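PDB 6O38: acinetobacter secreted protease CpaA from Acinetobacter nosocomialis M2, which is a zinc metalloprotease that is probably exported through the type II secretion system and forms a complex with its chaperone CpaB. Local coordinates for residues A246-T251 with A257-K262; V272-Y277 with G546-E551; Y426-A431 with V458-N463; S163-T166 with E172-F175. One frame throughout, in Å; residues are numbered along the deposited sequence.

In the fold
The four contacts illustrate how a modular secreted protease is held together. Along the chain, contact 4 comes first and contact 1 second, each within a different StcE-type beta-sandwich domain. Contact 2 begins in the same domain as contact 1, but its second segment lies 269 residues on, in the loop after helix 496-504, and contact 3 falls between its segments. The centres of contacts 2 and 4 are about 19 Å apart, those of contacts 1 and 2 about 22 Å. Contact 3 is remote, centred about 51 and 53 Å from the centres of contacts 1 and 4. Contacts 1 and 4 are short-range, contact 3 joins parts within the reprolysin-like domain, whereas contact 2 ties a sandwich domain to the C-terminal part of the chain.

Contact 1: A246-T251 with A257-K262; sequences AKINNT and ATLTLK
N250 ND2 is shared by two carbonyls, A257 O across the contact and S255 O in the connecting loop. The bond to A257 O measures 2.9 Å from ND2, runs in the carbonyl plane onto a lone pair, and leaves the N250 amide almost within its own plane, which defines its rotation. With CG anti to the carbonyl carbon (chi1 -70°), N250 turns this group back towards A257. Further along, the backbones pair antiparallel. A246 and L261 form a hydrogen-bonded pair, with A246 N 2.9 Å from L261 O and L261 N giving the return bond to A246 O. K247 and T260 follow as a non-hydrogen-bonded pair, and I248 N then reaches L259 O at 2.8 Å. The side chains of I248 and L259 cross at about a right angle, with I248 CB 3.8 Å from L259 CB. CD1 of L259 tucks beside N250 ND2 at 3.7 Å. On the buried side, I248 and L261 both rest on I238 of strand 235-240 and Y267 of strand 266-272. The whole is a short antiparallel beta hairpin, its loop tied shut by an asparagine side chain, within a StcE-type beta-sandwich domain, strand 246-248 also pairing with strand 223-224.

Contact 2: V272-Y277 with G546-E551; sequences VSDKGY and GVRLGE. With SO4 (sulfate ion), chain P.
The backbones of V272-Y277 and G546-E551 stay well apart, with V272 CA and G546 CA, the nearest such pair, at 9.2 Å, so R548 has to span the gap. In the first segment G276 and Y277 both face V272, a G1 beta bulge in which G276 N bonds V272 O at 2.7 Å. This turn presents D274, whose CG sits between its backbone N and carbonyl carbon (chi1 57°), to the arginine. A salt bridge joins D274 OD2 to R548 NH2; its modelled length is too short to be trusted in detail. OD2 comes to the edge of the guanidinium, near its plane, and the two flat groups lie only 18° apart. R548, bent at chi3, also passes K275 at about a right angle, with NH1 4.0 Å from K275 CE. The lysine lays CB over one face of the Y277 ring, towards its rim, and sends NZ to a sulfate, 2.7 Å from O1. Y277 OH also points to this ion, probably from the crystallisation liquor, at a modelled distance too short to be taken literally. The contact thus joins the turn between strands 266-272 and 277-288 to the long loop that runs from helix 496-504 to helix 557-569.

Contact 3: Y426-A431 with V458-N463; sequences YKIPAA and VYYQGN
Y460 and I428 carry most of this contact, and Y426 adds its backbone oxygen at the rim of the tyrosine ring. Y460 extends from its strand with CG anti to the backbone N (chi1 177°), which sends the ring across to the loop 426-431. I428 meets that ring face-on: its CD1 lies 3.7 Å from the ring centroid and 17° off the ring normal, a CH-pi contact. The nearest ring atom is Y460 CD1, 3.6 Å from I428 CD1, while I428 CG1 lies 3.6 Å from Y460 CE1, so CG1 and CD1 of the isoleucine lie over the CD1-CE1 side of the ring. The two side chains run antiparallel, each passing the other, and G462 N lies over the opposite face, towards its rim. At the edge, in the ring plane, Y426 O approaches Y460 CE1 to 3.6 Å.

Polar ends are settled next door. K427, whose chain bends at chi2 and chi4, curls back over its own loop: its NZ donates to I428 O at 2.8 Å and to A430 O at 3.1 Å, the latter on a lone pair. E464 then draws K427 NZ into a salt bridge and also bonds Y460 OH, so one carboxylate links the lysine-braced loop to the tyrosine. I428 and Y460 also touch helix 433-439, through T439 and L433 respectively. Strand 457-462 runs parallel to strands 367-381 and 483-487, and the packing here joins it to the loop between strand 416-425 and helix 433-439 in the reprolysin-like protease domain, whose helix 496-504 supplies two zinc-binding histidines.

Contact 4: S163-T166 with E172-F175; sequences SSFT and EYWF
Y173 can be followed outwards from strand 172-178 into the bend at F165 and T166. Its CB points towards the loop, with CG anti to the carbonyl carbon (chi1 -54°), which carries the ring across F165 at an angle. CG lies 4.2 Å from F165 CD1, and CD2 approaches the same atom at 4.0 Å. F165 thereby turns an edge to the face of Y173, a T-shaped pair with planes at 82°. Moving on, CE2 comes within 3.3 Å of T166 O, and CZ is similarly near it. At the tip the hydroxyl OH donates to that carbonyl oxygen, the bond of 2.6 Å from Y173 OH to T166 O lying in the carbonyl plane. The tyrosine thus supplies both an aromatic face and a polar end, and its hydrogen bond helps hold the loop carbonyl in place.

The third ring completes the group. F175, two residues along and on the same side of the strand, sends CZ over one face of F165; its CZ is 3.4 Å from F165 CE1. This second edge-to-face pair has centroids 5.0 Å apart and planes tilted by 61°, with F175 giving the edge. F165 therefore uses its edge towards one neighbour and its face towards the other. I189 of strand 183-195 packs against both F165 and Y173, I154 against Y173 and F175. Two successive inverse gamma turns, at S164 and F165, shape the loop that enters this core. The result is a buried aromatic cluster within a StcE-type beta-sandwich domain, joining a strand to the bend leading into strand 166-167.

Contact 1: A246-T251 with A257-K262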
loop_
_atom_site.group_PDB
_atom_site.type_symbol
_atom_site.label_atom_id
_atom_site.label_comp_id
_atom_site.label_asym_id
_atom_site.label_seq_id
_atom_site.Cartn_x
_atom_site.Cartn_y
_atom_site.Cartn_z
ATOM N N ALA A 246 21.033 18.199 5.007
ATOM C CA ALA A 246 22.025 17.403 5.710
ATOM C C ALA A 246 22.165 16.075 4.981
ATOM O O ALA A 246 21.306 15.689 4.185
ATOM C CB ALA A 246 21.647 17.179 7.180
ATOM N N LYS A 247 23.260 15.375 5.257
ATOM C CA LYS A 247 23.586 14.136 4.565
ATOM C C LYS A 247 23.507 12.965 5.535
ATOM O O LYS A 247 24.103 13.006 6.615
ATOM C CB LYS A 247 24.977 14.220 3.933
ATOM C CG LYS A 247 25.458 12.930 3.293
ATOM C CD LYS A 247 26.868 13.088 2.744
ATOM C CE LYS A 247 27.294 11.861 1.956
ATOM N NZ LYS A 247 28.541 12.100 1.176
ATOM N N ILE A 248 22.768 11.929 5.153
ATOM C CA ILE A 248 22.788 10.659 5.871
ATOM C C ILE A 248 23.895 9.800 5.275
ATOM O O ILE A 248 23.847 9.444 4.092
ATOM C CB ILE A 248 21.430 9.946 5.795
ATOM C CG1 ILE A 248 20.332 10.817 6.406
ATOM C CG2 ILE A 248 21.495 8.601 6.503
ATOM C CD1 ILE A 248 18.933 10.337 6.094
ATOM N N ASN A 249 24.895 9.477 6.090
ATOM C CA ASN A 249 26.040 8.715 5.609
ATOM C C ASN A 249 25.615 7.309 5.200
ATOM O O ASN A 249 24.731 6.704 5.813
ATOM C CB ASN A 249 27.120 8.650 6.687
ATOM C CG ASN A 249 27.667 10.019 7.044
ATOM O OD1 ASN A 249 27.819 10.884 6.181
ATOM N ND2 ASN A 249 27.963 10.225 8.322
ATOM N N ASN A 250 26.247 6.796 4.144
ATOM C CA ASN A 250 25.892 5.491 3.599
ATOM C C ASN A 250 26.477 4.327 4.387
ATOM O O ASN A 250 26.098 3.179 4.127
ATOM C CB ASN A 250 26.338 5.391 2.138
ATOM C CG ASN A 250 25.523 6.279 1.217
ATOM O OD1 ASN A 250 25.862 7.441 0.998
ATOM N ND2 ASN A 250 24.439 5.735 0.678
ATOM N N THR A 251 27.386 4.582 5.327
ATOM C CA THR A 251 27.979 3.499 6.099
ATOM C C THR A 251 26.913 2.784 6.922
ATOM O O THR A 251 25.985 3.409 7.442
ATOM C CB THR A 251 29.083 4.033 7.014
ATOM O OG1 THR A 251 28.586 5.143 7.773
ATOM C CG2 THR A 251 30.287 4.477 6.197
ATOM N N ALA A 257 23.150 5.054 -2.586
ATOM C CA ALA A 257 22.415 6.150 -3.194
ATOM C C ALA A 257 22.596 7.440 -2.394
ATOM O O ALA A 257 23.117 7.452 -1.275
ATOM C CB ALA A 257 20.932 5.797 -3.306
ATOM N N THR A 258 22.143 8.541 -2.989
ATOM C CA THR A 258 22.279 9.869 -2.397
ATOM C C THR A 258 21.232 10.027 -1.303
ATOM O O THR A 258 20.046 10.215 -1.581
ATOM C CB THR A 258 22.128 10.947 -3.464
ATOM O OG1 THR A 258 23.103 10.742 -4.493
ATOM C CG2 THR A 258 22.322 12.328 -2.856
ATOM N N LEU A 259 21.669 9.943 -0.050
ATOM C CA LEU A 259 20.777 10.093 1.101
ATOM C C LEU A 259 20.864 11.511 1.666
ATOM O O LEU A 259 21.289 11.735 2.799
ATOM C CB LEU A 259 21.113 9.051 2.163
ATOM C CG LEU A 259 21.264 7.608 1.681
ATOM C CD1 LEU A 259 21.647 6.695 2.836
ATOM C CD2 LEU A 259 19.987 7.126 1.011
ATOM N N THR A 260 20.448 12.481 0.856
ATOM C CA THR A 260 20.435 13.877 1.272
ATOM C C THR A 260 19.114 14.195 1.963
ATOM O O THR A 260 18.042 13.854 1.455
ATOM C CB THR A 260 20.652 14.806 0.077
ATOM O OG1 THR A 260 21.942 14.557 -0.494
ATOM C CG2 THR A 260 20.573 16.262 0.509
ATOM N N LEU A 261 19.200 14.847 3.119
ATOM C CA LEU A 261 18.040 15.139 3.957
ATOM C C LEU A 261 17.687 16.614 3.791
ATOM O O LEU A 261 18.320 17.486 4.391
ATOM C CB LEU A 261 18.340 14.793 5.412
ATOM C CG LEU A 261 17.202 14.931 6.420
ATOM C CD1 LEU A 261 16.152 13.854 6.199
ATOM C CD2 LEU A 261 17.745 14.880 7.837
ATOM N N LYS A 262 16.670 16.891 2.979
ATOM C CA LYS A 262 16.233 18.250 2.707
ATOM C C LYS A 262 15.023 18.600 3.570
ATOM O O LYS A 262 14.524 17.788 4.354
ATOM C CB LYS A 262 15.914 18.427 1.223
ATOM C CG LYS A 262 17.077 18.132 0.292
ATOM C CD LYS A 262 16.677 18.330 -1.162
ATOM C CE LYS A 262 15.532 17.405 -1.551
ATOM N NZ LYS A 262 15.827 15.980 -1.233
#

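Contact 2: V272-Y277 with G546-E551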
loop_
_atom_site.group_PDB
_atom_site.type_symbol
_atom_site.label_atom_id
_atom_site.label_comp_id
_atom_site.label_asym_id
_atom_site.label_seq_id
_atom_site.Cartn_x
_atom_site.Cartn_y
_atom_site.Cartn_z
ATOM N N VAL A 272 18.564 -5.596 9.430
ATOM C CA VAL A 272 18.374 -6.978 9.009
ATOM C C VAL A 272 19.524 -7.782 9.602
ATOM O O VAL A 272 20.675 -7.637 9.170
ATOM C CB VAL A 272 18.333 -7.119 7.480
ATOM C CG1 VAL A 272 18.001 -8.543 7.087
ATOM C CG2 VAL A 272 17.322 -6.150 6.880
ATOM N N SER A 273 19.216 -8.624 10.593
ATOM C CA SER A 273 20.265 -9.284 11.367
ATOM C C SER A 273 21.084 -10.241 10.509
ATOM O O SER A 273 22.320 -10.209 10.536
ATOM C CB SER A 273 19.648 -10.022 12.556
ATOM O OG SER A 273 19.239 -9.111 13.560
ATOM N N ASP A 274 20.414 -11.116 9.752
ATOM C CA ASP A 274 21.134 -12.113 8.965
ATOM C C ASP A 274 22.042 -11.479 7.917
ATOM O O ASP A 274 23.007 -12.117 7.483
ATOM C CB ASP A 274 20.153 -13.098 8.317
ATOM C CG ASP A 274 19.109 -12.419 7.448
ATOM O OD1 ASP A 274 19.365 -11.312 6.937
ATOM O OD2 ASP A 274 18.020 -13.003 7.277
ATOM N N LYS A 275 21.752 -10.247 7.500
ATOM C CA LYS A 275 22.597 -9.527 6.556
ATOM C C LYS A 275 23.548 -8.549 7.232
ATOM O O LYS A 275 24.604 -8.242 6.671
ATOM C CB LYS A 275 21.731 -8.761 5.549
ATOM C CG LYS A 275 20.891 -9.645 4.643
ATOM C CD LYS A 275 21.753 -10.540 3.772
ATOM C CE LYS A 275 20.892 -11.381 2.842
ATOM N NZ LYS A 275 21.659 -11.877 1.667
ATOM N N GLY A 276 23.198 -8.056 8.417
ATOM C CA GLY A 276 24.082 -7.180 9.160
ATOM C C GLY A 276 24.164 -5.751 8.671
ATOM O O GLY A 276 25.223 -5.127 8.793
ATOM N N TYR A 277 23.079 -5.207 8.123
ATOM C CA TYR A 277 23.070 -3.814 7.702
ATOM C C TYR A 277 21.664 -3.245 7.843
ATOM O O TYR A 277 20.697 -3.968 8.095
ATOM C CB TYR A 277 23.591 -3.650 6.265
ATOM C CG TYR A 277 22.972 -4.567 5.222
ATOM C CD1 TYR A 277 21.593 -4.677 5.080
ATOM C CD2 TYR A 277 23.775 -5.295 4.354
ATOM C CE1 TYR A 277 21.034 -5.503 4.123
ATOM C CE2 TYR A 277 23.226 -6.121 3.393
ATOM C CZ TYR A 277 21.856 -6.220 3.280
ATOM O OH TYR A 277 21.305 -7.042 2.324
ATOM N N GLY A 546 7.967 -5.895 7.738
ATOM C CA GLY A 546 9.363 -6.218 7.544
ATOM C C GLY A 546 9.649 -7.628 7.081
ATOM O O GLY A 546 10.824 -8.006 6.998
ATOM N N VAL A 547 8.619 -8.422 6.785
ATOM C CA VAL A 547 8.832 -9.783 6.309
ATOM C C VAL A 547 9.504 -9.744 4.944
ATOM O O VAL A 547 9.062 -9.030 4.034
ATOM C CB VAL A 547 7.501 -10.547 6.255
ATOM C CG1 VAL A 547 7.707 -11.939 5.675
ATOM C CG2 VAL A 547 6.879 -10.627 7.640
ATOM N N ARG A 548 10.585 -10.504 4.798
ATOM C CA ARG A 548 11.260 -10.610 3.512
ATOM C C ARG A 548 10.368 -11.329 2.504
ATOM O O ARG A 548 9.854 -12.417 2.776
ATOM C CB ARG A 548 12.595 -11.333 3.674
ATOM C CG ARG A 548 13.246 -11.736 2.367
ATOM C CD ARG A 548 14.756 -11.777 2.503
ATOM N NE ARG A 548 15.200 -12.501 3.687
ATOM C CZ ARG A 548 16.305 -12.208 4.362
ATOM N NH1 ARG A 548 17.076 -11.202 3.969
ATOM N NH2 ARG A 548 16.640 -12.916 5.431
ATOM N N LEU A 549 10.187 -10.713 1.340
ATOM C CA LEU A 549 9.244 -11.196 0.331
ATOM C C LEU A 549 9.898 -12.170 -0.645
ATOM O O LEU A 549 9.828 -11.999 -1.861
ATOM C CB LEU A 549 8.638 -10.009 -0.407
ATOM C CG LEU A 549 7.857 -9.008 0.447
ATOM C CD1 LEU A 549 7.305 -7.885 -0.414
ATOM C CD2 LEU A 549 6.738 -9.709 1.202
ATOM N N GLY A 550 10.532 -13.208 -0.121
ATOM C CA GLY A 550 11.201 -14.176 -0.964
ATOM C C GLY A 550 12.298 -14.893 -0.202
ATOM O O GLY A 550 12.417 -14.777 1.018
ATOM N N GLU A 551 13.098 -15.640 -0.963
ATOM C CA GLU A 551 14.164 -16.455 -0.394
ATOM C C GLU A 551 15.210 -16.704 -1.470
ATOM O O GLU A 551 14.860 -17.066 -2.597
ATOM C CB GLU A 551 13.609 -17.778 0.146
ATOM C CG GLU A 551 14.628 -18.642 0.866
ATOM C CD GLU A 551 13.983 -19.781 1.631
ATOM O OE1 GLU A 551 12.751 -19.956 1.513
ATOM O OE2 GLU A 551 14.708 -20.502 2.349
HETATM S S SO4 P . 22.160 -9.012 -0.008
HETATM O O1 SO4 P . 22.607 -10.359 -0.350
HETATM O O2 SO4 P . 22.636 -8.068 -1.015
HETATM O O3 SO4 P . 20.702 -8.982 0.038
HETATM O O4 SO4 P . 22.695 -8.638 1.298
#

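Contact 3: Y426-A431 with V458-N463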
loop_
_atom_site.group_PDB
_atom_site.type_symbol
_atom_site.label_atom_id
_atom_site.label_comp_id
_atom_site.label_asym_id
_atom_site.label_seq_id
_atom_site.Cartn_x
_atom_site.Cartn_y
_atom_site.Cartn_z
ATOM N N TYR A 426 -13.247 -6.084 -30.086
ATOM C CA TYR A 426 -13.357 -7.303 -30.873
ATOM C C TYR A 426 -13.693 -8.471 -29.958
ATOM O O TYR A 426 -13.214 -8.535 -28.823
ATOM C CB TYR A 426 -12.056 -7.588 -31.633
ATOM C CG TYR A 426 -12.097 -8.857 -32.447
ATOM C CD1 TYR A 426 -12.780 -8.910 -33.654
ATOM C CD2 TYR A 426 -11.461 -10.007 -32.001
ATOM C CE1 TYR A 426 -12.823 -10.072 -34.399
ATOM C CE2 TYR A 426 -11.500 -11.170 -32.736
ATOM C CZ TYR A 426 -12.180 -11.200 -33.934
ATOM O OH TYR A 426 -12.217 -12.363 -34.669
ATOM N N LYS A 427 -14.515 -9.386 -30.463
ATOM C CA LYS A 427 -14.890 -10.602 -29.752
ATOM C C LYS A 427 -14.112 -11.777 -30.330
ATOM O O LYS A 427 -14.290 -12.128 -31.501
ATOM C CB LYS A 427 -16.396 -10.849 -29.857
ATOM C CG LYS A 427 -16.832 -12.268 -29.520
ATOM C CD LYS A 427 -17.112 -12.438 -28.037
ATOM C CE LYS A 427 -17.680 -13.818 -27.742
ATOM N NZ LYS A 427 -16.616 -14.855 -27.655
ATOM N N ILE A 428 -13.249 -12.371 -29.518
ATOM C CA ILE A 428 -12.532 -13.576 -29.951
ATOM C C ILE A 428 -13.515 -14.739 -30.024
ATOM O O ILE A 428 -14.247 -14.987 -29.049
ATOM C CB ILE A 428 -11.381 -13.886 -28.991
ATOM C CG1 ILE A 428 -10.419 -12.700 -28.907
ATOM C CG2 ILE A 428 -10.645 -15.143 -29.432
ATOM C CD1 ILE A 428 -9.193 -12.968 -28.059
ATOM N N PRO A 429 -13.582 -15.471 -31.139
ATOM C CA PRO A 429 -14.561 -16.563 -31.238
ATOM C C PRO A 429 -14.222 -17.716 -30.309
ATOM O O PRO A 429 -13.302 -18.495 -30.579
ATOM C CB PRO A 429 -14.477 -16.985 -32.711
ATOM C CG PRO A 429 -13.804 -15.844 -33.415
ATOM C CD PRO A 429 -12.878 -15.238 -32.409
ATOM N N ALA A 430 -14.975 -17.837 -29.218
ATOM C CA ALA A 430 -14.731 -18.849 -28.199
ATOM C C ALA A 430 -15.903 -18.857 -27.231
ATOM O O ALA A 430 -16.406 -17.797 -26.853
ATOM C CB ALA A 430 -13.425 -18.584 -27.443
ATOM N N ALA A 431 -16.325 -20.056 -26.830
ATOM C CA ALA A 431 -17.376 -20.181 -25.831
ATOM C C ALA A 431 -16.879 -19.909 -24.417
ATOM O O ALA A 431 -17.686 -19.572 -23.545
ATOM C CB ALA A 431 -18.002 -21.574 -25.896
ATOM N N VAL A 458 -0.355 -9.209 -26.381
ATOM C CA VAL A 458 -1.778 -8.928 -26.515
ATOM C C VAL A 458 -2.468 -9.329 -25.219
ATOM O O VAL A 458 -2.115 -10.340 -24.602
ATOM C CB VAL A 458 -2.390 -9.662 -27.732
ATOM C CG1 VAL A 458 -1.946 -11.113 -27.762
ATOM C CG2 VAL A 458 -3.910 -9.560 -27.730
ATOM N N TYR A 459 -3.446 -8.529 -24.798
ATOM C CA TYR A 459 -4.241 -8.820 -23.615
ATOM C C TYR A 459 -5.713 -8.618 -23.943
ATOM O O TYR A 459 -6.082 -7.653 -24.619
ATOM C CB TYR A 459 -3.831 -7.935 -22.435
ATOM C CG TYR A 459 -4.296 -8.461 -21.099
ATOM C CD1 TYR A 459 -5.540 -8.119 -20.593
ATOM C CD2 TYR A 459 -3.492 -9.309 -20.348
ATOM C CE1 TYR A 459 -5.971 -8.600 -19.376
ATOM C CE2 TYR A 459 -3.915 -9.797 -19.128
ATOM C CZ TYR A 459 -5.155 -9.439 -18.646
ATOM O OH TYR A 459 -5.581 -9.922 -17.429
ATOM N N TYR A 460 -6.550 -9.533 -23.459
ATOM C CA TYR A 460 -7.952 -9.608 -23.845
ATOM C C TYR A 460 -8.842 -9.465 -22.620
ATOM O O TYR A 460 -8.620 -10.130 -21.603
ATOM C CB TYR A 460 -8.245 -10.927 -24.564
ATOM C CG TYR A 460 -9.696 -11.121 -24.942
ATOM C CD1 TYR A 460 -10.296 -10.321 -25.904
ATOM C CD2 TYR A 460 -10.462 -12.113 -24.343
ATOM C CE1 TYR A 460 -11.621 -10.499 -26.255
ATOM C CE2 TYR A 460 -11.786 -12.298 -24.688
ATOM C CZ TYR A 460 -12.361 -11.488 -25.644
ATOM O OH TYR A 460 -13.681 -11.670 -25.990
ATOM N N GLN A 461 -9.844 -8.594 -22.721
ATOM C CA GLN A 461 -10.840 -8.388 -21.674
ATOM C C GLN A 461 -12.194 -8.807 -22.231
ATOM O O GLN A 461 -12.759 -8.117 -23.085
ATOM C CB GLN A 461 -10.853 -6.930 -21.216
ATOM C CG GLN A 461 -12.006 -6.562 -20.299
ATOM C CD GLN A 461 -11.889 -5.147 -19.763
ATOM O OE1 GLN A 461 -11.343 -4.923 -18.683
ATOM N NE2 GLN A 461 -12.398 -4.182 -20.523
ATOM N N GLY A 462 -12.714 -9.938 -21.749
ATOM C CA GLY A 462 -13.923 -10.522 -22.294
ATOM C C GLY A 462 -14.965 -10.777 -21.217
ATOM O O GLY A 462 -14.747 -10.512 -20.033
ATOM N N ASN A 463 -16.110 -11.292 -21.666
ATOM C CA ASN A 463 -17.223 -11.622 -20.783
ATOM C C ASN A 463 -17.593 -13.100 -20.851
ATOM O O ASN A 463 -18.618 -13.502 -20.285
ATOM C CB ASN A 463 -18.439 -10.750 -21.119
ATOM C CG ASN A 463 -19.486 -10.753 -20.018
ATOM O OD1 ASN A 463 -19.157 -10.717 -18.833
ATOM N ND2 ASN A 463 -20.755 -10.800 -20.408
#

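Contact 4: S163-T166 with E172-F175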
loop_
_atom_site.group_PDB
_atom_site.type_symbol
_atom_site.label_atom_id
_atom_site.label_comp_id
_atom_site.label_asym_id
_atom_site.label_seq_id
_atom_site.Cartn_x
_atom_site.Cartn_y
_atom_site.Cartn_z
ATOM N N SER A 163 13.046 -7.842 18.006
ATOM C CA SER A 163 13.429 -6.441 18.041
ATOM C C SER A 163 13.734 -6.007 19.476
ATOM O O SER A 163 13.619 -6.781 20.430
ATOM C CB SER A 163 12.334 -5.575 17.422
ATOM O OG SER A 163 12.067 -5.974 16.089
ATOM N N SER A 164 14.128 -4.741 19.628
ATOM C CA SER A 164 14.543 -4.197 20.922
ATOM C C SER A 164 13.315 -3.758 21.723
ATOM O O SER A 164 13.111 -2.582 22.028
ATOM C CB SER A 164 15.515 -3.043 20.721
ATOM O OG SER A 164 16.623 -3.438 19.932
ATOM N N PHE A 165 12.494 -4.744 22.086
ATOM C CA PHE A 165 11.256 -4.488 22.823
ATOM C C PHE A 165 11.570 -4.287 24.307
ATOM O O PHE A 165 11.215 -5.086 25.176
ATOM C CB PHE A 165 10.259 -5.620 22.617
ATOM C CG PHE A 165 9.673 -5.671 21.235
ATOM C CD1 PHE A 165 8.759 -4.716 20.821
ATOM C CD2 PHE A 165 10.025 -6.680 20.354
ATOM C CE1 PHE A 165 8.218 -4.759 19.550
ATOM C CE2 PHE A 165 9.482 -6.731 19.084
ATOM C CZ PHE A 165 8.578 -5.769 18.681
ATOM N N THR A 166 12.252 -3.182 24.591
ATOM C CA THR A 166 12.520 -2.786 25.964
ATOM C C THR A 166 11.453 -1.806 26.435
ATOM O O THR A 166 10.917 -1.016 25.653
ATOM C CB THR A 166 13.907 -2.152 26.093
ATOM O OG1 THR A 166 14.076 -1.147 25.086
ATOM C CG2 THR A 166 14.992 -3.209 25.932
ATOM N N GLU A 172 5.269 2.115 24.877
ATOM C CA GLU A 172 3.940 1.625 24.527
ATOM C C GLU A 172 4.039 0.789 23.262
ATOM O O GLU A 172 4.388 1.312 22.200
ATOM C CB GLU A 172 2.960 2.785 24.337
ATOM C CG GLU A 172 1.555 2.362 23.942
ATOM C CD GLU A 172 0.560 3.502 24.038
ATOM O OE1 GLU A 172 0.948 4.595 24.501
ATOM O OE2 GLU A 172 -0.613 3.305 23.652
ATOM N N TYR A 173 3.735 -0.504 23.376
ATOM C CA TYR A 173 3.753 -1.427 22.249
ATOM C C TYR A 173 2.408 -2.127 22.150
ATOM O O TYR A 173 1.873 -2.597 23.160
ATOM C CB TYR A 173 4.870 -2.468 22.394
ATOM C CG TYR A 173 6.247 -1.887 22.624
ATOM C CD1 TYR A 173 6.715 -0.830 21.855
ATOM C CD2 TYR A 173 7.081 -2.399 23.609
ATOM C CE1 TYR A 173 7.973 -0.298 22.063
ATOM C CE2 TYR A 173 8.341 -1.874 23.824
ATOM C CZ TYR A 173 8.782 -0.824 23.048
ATOM O OH TYR A 173 10.035 -0.299 23.260
ATOM N N TRP A 174 1.864 -2.195 20.938
ATOM C CA TRP A 174 0.630 -2.917 20.661
ATOM C C TRP A 174 0.942 -4.136 19.804
ATOM O O TRP A 174 1.585 -4.013 18.754
ATOM C CB TRP A 174 -0.390 -2.020 19.952
ATOM C CG TRP A 174 -0.953 -0.927 20.813
ATOM C CD1 TRP A 174 -0.302 0.186 21.258
ATOM C CD2 TRP A 174 -2.291 -0.837 21.319
ATOM N NE1 TRP A 174 -1.148 0.960 22.015
ATOM C CE2 TRP A 174 -2.376 0.354 22.068
ATOM C CE3 TRP A 174 -3.425 -1.649 21.215
ATOM C CZ2 TRP A 174 -3.548 0.753 22.708
ATOM C CZ3 TRP A 174 -4.589 -1.252 21.853
ATOM C CH2 TRP A 174 -4.640 -0.062 22.589
ATOM N N PHE A 175 0.485 -5.304 20.247
ATOM C CA PHE A 175 0.694 -6.557 19.537
ATOM C C PHE A 175 -0.646 -7.211 19.231
ATOM O O PHE A 175 -1.601 -7.096 20.003
ATOM C CB PHE A 175 1.552 -7.537 20.350
ATOM C CG PHE A 175 2.957 -7.069 20.588
ATOM C CD1 PHE A 175 3.950 -7.318 19.655
ATOM C CD2 PHE A 175 3.289 -6.398 21.752
ATOM C CE1 PHE A 175 5.246 -6.894 19.875
ATOM C CE2 PHE A 175 4.583 -5.974 21.978
ATOM C CZ PHE A 175 5.562 -6.222 21.039
#